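Local coordinates for protein acetyl-CoA acetyltransferase A (Ascaris suum, PDB 6BJA) that binds coenzyme A and, as a thiolase, probably makes or cleaves 3-ketoacyl-CoA thioesters by transfer of acetyl groups between coenzyme A and carbon, at residues 320-325 and 331-336; 305-308 and 313-316. One frame throughout, in Å; residues are numbered along the deposited sequence.

Contact 1: 320-325 and 331-336; sequences WEINEA and LAFIKE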
loop_
_atom_site.group_PDB
_atom_site.type_symbol
_atom_site.label_atom_id
_atom_site.label_comp_id
_atom_site.label_asym_id
_atom_site.label_seq_id
_atom_site.Cartn_x
_atom_site.Cartn_y
_atom_site.Cartn_z
ATOM N N TRP A 320 13.194 12.074 42.279
ATOM C CA TRP A 320 13.663 11.327 41.121
ATOM C C TRP A 320 12.559 11.221 40.104
ATOM O O TRP A 320 11.402 11.018 40.467
ATOM C CB TRP A 320 14.104 9.912 41.514
ATOM C CG TRP A 320 15.154 9.872 42.536
ATOM C CD1 TRP A 320 14.976 9.949 43.885
ATOM C CD2 TRP A 320 16.559 9.713 42.323
ATOM N NE1 TRP A 320 16.186 9.870 44.525
ATOM C CE2 TRP A 320 17.175 9.738 43.592
ATOM C CE3 TRP A 320 17.357 9.592 41.181
ATOM C CZ2 TRP A 320 18.559 9.603 43.743
ATOM C CZ3 TRP A 320 18.721 9.464 41.338
ATOM C CH2 TRP A 320 19.308 9.493 42.607
ATOM N N GLU A 321 12.930 11.344 38.821
ATOM C CA GLU A 321 12.076 10.913 37.729
ATOM C C GLU A 321 12.803 9.822 36.972
ATOM O O GLU A 321 13.891 10.074 36.430
ATOM C CB GLU A 321 11.730 12.053 36.769
ATOM C CG GLU A 321 10.703 13.024 37.290
ATOM C CD GLU A 321 9.282 12.477 37.306
ATOM O OE1 GLU A 321 8.862 11.821 36.333
ATOM O OE2 GLU A 321 8.555 12.737 38.282
ATOM N N ILE A 322 12.212 8.637 36.929
ATOM C CA ILE A 322 12.730 7.536 36.104
ATOM C C ILE A 322 11.657 7.214 35.093
ATOM O O ILE A 322 10.537 6.881 35.446
ATOM C CB ILE A 322 13.118 6.252 36.926
ATOM C CG1 ILE A 322 13.493 5.093 36.006
ATOM C CG2 ILE A 322 11.987 5.799 37.850
ATOM C CD1 ILE A 322 14.715 5.349 35.173
ATOM N N ASN A 323 11.958 7.373 33.807
ATOM C CA ASN A 323 10.900 7.186 32.836
ATOM C C ASN A 323 10.440 5.737 32.846
ATOM O O ASN A 323 11.256 4.807 32.762
ATOM C CB ASN A 323 11.332 7.602 31.427
ATOM C CG ASN A 323 10.163 7.609 30.449
ATOM O OD1 ASN A 323 10.187 6.942 29.406
ATOM N ND2 ASN A 323 9.140 8.343 30.788
ATOM N N GLU A 324 9.129 5.557 32.932
ATOM C CA GLU A 324 8.539 4.220 33.103
ATOM C C GLU A 324 8.230 3.575 31.767
ATOM O O GLU A 324 7.062 3.427 31.407
ATOM C CB GLU A 324 7.257 4.282 33.941
ATOM C CG GLU A 324 7.461 4.883 35.289
ATOM C CD GLU A 324 6.185 4.957 36.110
ATOM O OE1 GLU A 324 5.064 4.828 35.551
ATOM O OE2 GLU A 324 6.330 5.202 37.317
ATOM N N ALA A 325 9.265 3.169 31.035
ATOM C CA ALA A 325 9.035 2.427 29.816
ATOM C C ALA A 325 8.162 1.227 30.148
ATOM O O ALA A 325 7.216 0.910 29.431
ATOM C CB ALA A 325 10.340 2.006 29.196
ATOM N N LEU A 331 10.944 -0.186 39.099
ATOM C CA LEU A 331 11.334 -1.111 40.172
ATOM C C LEU A 331 12.837 -1.388 40.182
ATOM O O LEU A 331 13.474 -1.409 41.234
ATOM C CB LEU A 331 10.580 -2.418 40.031
ATOM C CG LEU A 331 9.108 -2.325 40.423
ATOM C CD1 LEU A 331 8.365 -3.549 39.976
ATOM C CD2 LEU A 331 8.931 -2.109 41.939
ATOM N N ALA A 332 13.410 -1.616 39.006
ATOM C CA ALA A 332 14.828 -1.932 38.929
ATOM C C ALA A 332 15.664 -0.745 39.398
ATOM O O ALA A 332 16.660 -0.902 40.092
ATOM C CB ALA A 332 15.210 -2.335 37.509
ATOM N N PHE A 333 15.260 0.456 38.990
ATOM C CA PHE A 333 15.978 1.667 39.334
ATOM C C PHE A 333 15.985 1.874 40.845
ATOM O O PHE A 333 17.030 2.129 41.446
ATOM C CB PHE A 333 15.303 2.839 38.588
ATOM C CG PHE A 333 15.966 4.180 38.743
ATOM C CD1 PHE A 333 17.095 4.506 37.983
ATOM C CD2 PHE A 333 15.398 5.163 39.556
ATOM C CE1 PHE A 333 17.665 5.780 38.072
ATOM C CE2 PHE A 333 15.974 6.430 39.652
ATOM C CZ PHE A 333 17.107 6.735 38.913
ATOM N N ILE A 334 14.791 1.793 41.437
ATOM C CA ILE A 334 14.605 1.979 42.873
ATOM C C ILE A 334 15.410 0.939 43.657
ATOM O O ILE A 334 16.071 1.275 44.646
ATOM C CB ILE A 334 13.113 1.906 43.210
ATOM C CG1 ILE A 334 12.389 3.126 42.659
ATOM C CG2 ILE A 334 12.889 1.848 44.719
ATOM C CD1 ILE A 334 10.906 3.000 42.667
ATOM N N LYS A 335 15.365 -0.306 43.206
ATOM C CA LYS A 335 16.069 -1.376 43.905
ATOM C C LYS A 335 17.578 -1.225 43.808
ATOM O O LYS A 335 18.307 -1.368 44.796
ATOM C CB LYS A 335 15.643 -2.742 43.351
ATOM C CG LYS A 335 16.150 -3.927 44.177
ATOM C CD LYS A 335 15.490 -3.864 45.543
ATOM C CE LYS A 335 15.947 -4.928 46.504
ATOM N NZ LYS A 335 15.293 -4.595 47.813
ATOM N N GLU A 336 18.067 -0.941 42.610
ATOM C CA GLU A 336 19.500 -0.855 42.396
ATOM C C GLU A 336 20.132 0.299 43.171
ATOM O O GLU A 336 21.219 0.156 43.734
ATOM C CB GLU A 336 19.785 -0.718 40.906
ATOM C CG GLU A 336 21.240 -0.770 40.579
ATOM C CD GLU A 336 21.859 -2.130 40.816
ATOM O OE1 GLU A 336 21.137 -3.146 40.761
ATOM O OE2 GLU A 336 23.083 -2.172 41.031
#
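Phe333 reaches from helix 327-337 onto strand 319-322 and is met by Ile322 and Trp320, which approach its ring in different ways. Ile322 lies over one face: its CB stands 4.0 Å from the centroid of the Phe333 ring and 24° off the ring normal, a CH-pi contact displaced toward the rim. The nearest atoms of that pair are Ile322 CB and Phe333 CD2, 3.6 Å apart. Ile322 carries CG1 anti to its backbone N (chi1 173°), which lets the rest of the branch run back along the phenyl group toward its root; CG1 reaches Phe333 CG at 3.8 Å, and CD1 meets Phe333 CD1 at 3.8 Å. Trp320 comes to the far end of the phenyl ring. Its CE3 is 3.7 Å from Phe333 CZ, close to the phenyl plane, while the six-membered ring of the indole and the phenyl ring are inclined at 73° with centroids 5.7 Å apart, an oblique aromatic pair. All three residues are buried, and the contact between them is apolar. Val303 of helix 298-310 touches both aromatic side chains, and Ala381 of strand 377-384 packs on Phe333. This is helix-on-sheet packing in the C-terminal domain of the thiolase fold, close to the predicted active site: the Ile322 side chain lies about 6 Å from that of Cys383, one of two predicted proton acceptors.

Contact 2: 305-308 and 313-316; sequences QLLS and DEES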
loop_
_atom_site.group_PDB
_atom_site.type_symbol
_atom_site.label_atom_id
_atom_site.label_comp_id
_atom_site.label_asym_id
_atom_site.label_seq_id
_atom_site.Cartn_x
_atom_site.Cartn_y
_atom_site.Cartn_z
ATOM N N GLN A 305 27.259 7.310 37.788
ATOM C CA GLN A 305 28.261 8.191 37.198
ATOM C C GLN A 305 27.952 9.646 37.522
ATOM O O GLN A 305 28.816 10.401 37.946
ATOM C CB GLN A 305 28.318 7.983 35.687
ATOM C CG GLN A 305 29.330 8.851 34.956
ATOM C CD GLN A 305 30.737 8.703 35.500
ATOM O OE1 GLN A 305 31.213 7.589 35.732
ATOM N NE2 GLN A 305 31.408 9.828 35.715
ATOM N N LEU A 306 26.691 10.019 37.346
ATOM C CA LEU A 306 26.237 11.378 37.621
ATOM C C LEU A 306 26.560 11.819 39.050
ATOM O O LEU A 306 27.083 12.906 39.281
ATOM C CB LEU A 306 24.732 11.463 37.373
ATOM C CG LEU A 306 24.042 12.819 37.509
ATOM C CD1 LEU A 306 24.474 13.757 36.400
ATOM C CD2 LEU A 306 22.533 12.650 37.493
ATOM N N LEU A 307 26.243 10.959 40.012
ATOM C CA LEU A 307 26.418 11.282 41.424
ATOM C C LEU A 307 27.903 11.287 41.792
ATOM O O LEU A 307 28.355 12.163 42.520
ATOM C CB LEU A 307 25.648 10.291 42.291
ATOM C CG LEU A 307 24.121 10.305 42.191
ATOM C CD1 LEU A 307 23.540 9.220 43.087
ATOM C CD2 LEU A 307 23.559 11.650 42.595
ATOM N N SER A 308 28.648 10.316 41.274
ATOM C CA SER A 308 30.090 10.237 41.511
ATOM C C SER A 308 30.807 11.517 41.089
ATOM O O SER A 308 31.535 12.116 41.876
ATOM C CB SER A 308 30.698 9.051 40.764
ATOM O OG SER A 308 32.096 9.007 40.983
ATOM N N ASP A 313 25.621 11.777 46.897
ATOM C CA ASP A 313 25.117 10.420 46.988
ATOM C C ASP A 313 23.610 10.474 46.862
ATOM O O ASP A 313 23.023 11.561 46.777
ATOM C CB ASP A 313 25.562 9.735 48.284
ATOM C CG ASP A 313 25.311 10.574 49.509
ATOM O OD1 ASP A 313 24.292 11.298 49.546
ATOM O OD2 ASP A 313 26.136 10.494 50.447
ATOM N N GLU A 314 23.000 9.301 46.804
ATOM C CA GLU A 314 21.571 9.176 46.564
ATOM C C GLU A 314 20.733 9.983 47.550
ATOM O O GLU A 314 19.689 10.537 47.195
ATOM C CB GLU A 314 21.158 7.708 46.636
ATOM C CG GLU A 314 21.606 6.861 45.471
ATOM C CD GLU A 314 23.090 6.483 45.521
ATOM O OE1 GLU A 314 23.770 6.776 46.529
ATOM O OE2 GLU A 314 23.577 5.890 44.537
ATOM N N GLU A 315 21.181 10.045 48.799
ATOM C CA GLU A 315 20.427 10.727 49.847
ATOM C C GLU A 315 20.364 12.245 49.664
ATOM O O GLU A 315 19.487 12.901 50.231
ATOM C CB GLU A 315 21.040 10.397 51.214
ATOM C CG GLU A 315 20.759 8.976 51.691
ATOM C CD GLU A 315 21.423 7.886 50.850
ATOM O OE1 GLU A 315 22.548 8.098 50.333
ATOM O OE2 GLU A 315 20.813 6.798 50.717
ATOM N N SER A 316 21.296 12.788 48.880
ATOM C CA SER A 316 21.350 14.218 48.546
ATOM C C SER A 316 20.162 14.662 47.700
ATOM O O SER A 316 19.906 15.855 47.569
ATOM C CB SER A 316 22.621 14.554 47.755
ATOM O OG SER A 316 23.799 14.007 48.324
#
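Leu307 supplies the largest share of the buried surface, projecting from helix 298-310 against the backbone of Asp313 and the folded side chain of Glu314. The closest backbones are those of Leu307 and Asp313, whose CA atoms are 5.8 Å apart. A single methyl does the touching: Leu307 CD1 lies 4.0 Å from Asp313 C. Asp313 therefore contributes main chain, since its CB points away from the helix and its carboxylate bends to Ser316, whose N makes a weak bond to Asp313 OD1. Glu314 also starts out away from the helix, but its chain bends at chi2 (77°) and brings the carboxylate end back. Consequently Leu307 CD1 meets Glu314 CD at 3.7 Å and Glu314 OE2 at 3.6 Å, with Glu314 CG a little farther off. The two side chains cross at about a right angle, so the leucine methyl abuts the bent glutamate near its end. The contact to OE2 is van der Waals packing between a methyl and a carboxylate oxygen. The short 3-10 segment 314-316 is closed by its own bond, from Ser316 N to Asp313 O at 3.0 Å. Leu307 is buried, with Leu312 and Ile317 of the same connecting loop also against it, and Leu339 touches Glu314. Leu306 packs on strands 280-289 and 388-396, so neighbouring positions of helix 298-310 meet the sheet through Leu306 and the turn before strand 319-322 through Leu307.

How the contacts relate
The two contacts come in series along the chain: 305-308 with 313-316 closes before 320-325 with 331-336 opens, and their centres are 15 Å apart. Helix 298-310, the turn after it, strand 319-322 and helix 327-337 follow one another within the C-terminal thiolase domain. Strand 319-322 is an outermost strand of the mixed sheet within this chain. The contacts meet directly at the indole, where Trp320 CZ2 packs 3.8 Å from Glu314 O. Contact 1 is buried, whereas contact 2 is partly buried and away from the active and ligand sites, so Trp320 joins the outer turn to the buried core, whose inner side, at Ile322, lies near the predicted catalytic residues.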